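PDB 4US5: luciferase-like monooxygenase from Streptomyces bottropensis, which probably acts as a flavin-dependent monooxygenase of the bacterial luciferase family, putting oxygen into an organic substrate on a TIM-barrel scaffold. Local coordinates for residues H247-M250 with V255-L258. Residues are numbered along the deposited sequence; the frame is centred on the assembly and turned at random.
Sequences HRRM and VRLL
Arg-249, near the end of helix 233-251, lays its guanidinium flat on that of Arg-256, in the loop that turns back alongside the helix. CB points toward the loop, and with CG anti to the carbonyl carbon (chi1 -75°) the chain runs out extended as far as NE. Arg-249 CD already comes within 4.0 Å of Arg-256 NH2. Arg-249 NE lies 3.4 Å from Arg-256 NH2, a donor facing a donor and no bond. CZ sits over the rim of the other group in an offset stack, centres 3.5 Å apart and planes 18° from parallel, while NH2 reaches Arg-256 NH1. The remaining nitrogen, Arg-249 NH1, turns to Leu-257 O, 4.0 Å off and too far to bond directly. Two waters span the gap at the guanidinium edge, in its plane, both accepting from Arg-249 NH1 (2.9 and 2.8 Å); one donates to Leu-257 O, and the second is placed to do the same, though other acceptors compete for its protons. Arg-256 reaches the stack through a bend at chi3 (-87°), and its NH2 is salt-bridged to Asp-254, which also makes a long, weak ion pair with Arg-249 NE. Next along the helix, Met-250, a selenomethionine, folds so that its SE meets Val-255 CG2 at 3.9 Å. An alanine in place of Arg-249 would probably take from both waters the NH1 donor that ties them to the helix side and leave one face of the Arg-256 guanidinium without its stacking partner. The contact ties the C-terminal end of helix 233-251 to the loop leading to helix 261-268, at the chain surface: two like charges can lie face to face because Asp-254 probably offsets part of their repulsion, while water joins Arg-249 to the returning backbone.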
# COMPACT_ATOMS: atom_id res chain seq x y z
N HIS B 247 -3.25 16.01 -26.40
CA HIS B 247 -1.97 16.65 -26.71
C HIS B 247 -2.10 18.10 -27.19
O HIS B 247 -1.29 18.92 -26.86
CB HIS B 247 -1.17 15.86 -27.74
CG HIS B 247 -0.23 14.90 -27.13
ND1 HIS B 247 -0.64 13.67 -26.66
CD2 HIS B 247 1.09 14.99 -26.86
CE1 HIS B 247 0.39 13.05 -26.12
NE2 HIS B 247 1.46 13.81 -26.27
N ARG B 248 -3.09 18.36 -28.04
CA ARG B 248 -3.34 19.74 -28.51
C ARG B 248 -3.54 20.62 -27.29
O ARG B 248 -2.95 21.71 -27.18
CB ARG B 248 -4.58 19.81 -29.42
CG ARG B 248 -5.06 21.24 -29.67
CD ARG B 248 -6.30 21.30 -30.54
NE ARG B 248 -6.00 21.06 -31.95
CZ ARG B 248 -6.91 21.08 -32.92
NH1 ARG B 248 -8.18 21.34 -32.65
NH2 ARG B 248 -6.54 20.88 -34.17
N ARG B 249 -4.39 20.15 -26.38
CA ARG B 249 -4.77 20.93 -25.23
C ARG B 249 -3.60 21.16 -24.30
O ARG B 249 -3.37 22.26 -23.86
CB ARG B 249 -5.90 20.23 -24.47
CG ARG B 249 -7.25 20.34 -25.14
CD ARG B 249 -8.27 19.61 -24.29
NE ARG B 249 -9.62 19.73 -24.76
CZ ARG B 249 -10.66 19.17 -24.14
NH1 ARG B 249 -10.46 18.38 -23.07
NH2 ARG B 249 -11.87 19.34 -24.61
N MSE B 250 -2.82 20.11 -24.05
CA MSE B 250 -1.66 20.26 -23.17
C MSE B 250 -0.65 21.21 -23.77
O MSE B 250 -0.01 21.97 -23.04
CB MSE B 250 -1.01 18.91 -22.89
CG MSE B 250 -1.91 17.96 -22.09
SE MSE B 250 -2.16 18.52 -20.21
CE MSE B 250 -0.40 17.99 -19.46
N VAL B 255 -5.20 22.03 -19.22
CA VAL B 255 -5.08 20.78 -18.47
C VAL B 255 -6.44 20.30 -18.01
O VAL B 255 -7.01 20.84 -17.07
CB VAL B 255 -4.15 20.97 -17.24
CG1 VAL B 255 -3.97 19.65 -16.47
CG2 VAL B 255 -2.80 21.50 -17.70
N ARG B 256 -6.95 19.27 -18.67
CA ARG B 256 -8.24 18.71 -18.34
C ARG B 256 -8.22 17.20 -18.42
O ARG B 256 -7.23 16.60 -18.83
CB ARG B 256 -9.32 19.28 -19.26
CG ARG B 256 -9.64 20.74 -18.95
CD ARG B 256 -10.85 21.21 -19.76
NE ARG B 256 -10.53 21.72 -21.08
CZ ARG B 256 -11.40 21.90 -22.08
NH1 ARG B 256 -12.69 21.57 -21.99
NH2 ARG B 256 -10.96 22.39 -23.21
N LEU B 257 -9.31 16.58 -18.00
CA LEU B 257 -9.47 15.17 -18.07
C LEU B 257 -9.48 14.71 -19.53
O LEU B 257 -9.72 15.51 -20.44
CB LEU B 257 -10.77 14.75 -17.37
CG LEU B 257 -10.96 15.23 -15.91
CD1 LEU B 257 -12.25 14.64 -15.37
CD2 LEU B 257 -9.79 14.87 -15.02
N LEU B 258 -9.21 13.40 -19.76
CA LEU B 258 -9.24 12.88 -21.12
C LEU B 258 -10.61 13.16 -21.77
O LEU B 258 -11.65 12.82 -21.22
CB LEU B 258 -8.95 11.38 -21.16
CG LEU B 258 -7.53 10.87 -20.95
CD1 LEU B 258 -7.47 9.38 -21.36
CD2 LEU B 258 -6.52 11.65 -21.71
O HOH W 1 -12.03 16.97 -21.05
O HOH W 2 -8.09 17.23 -22.11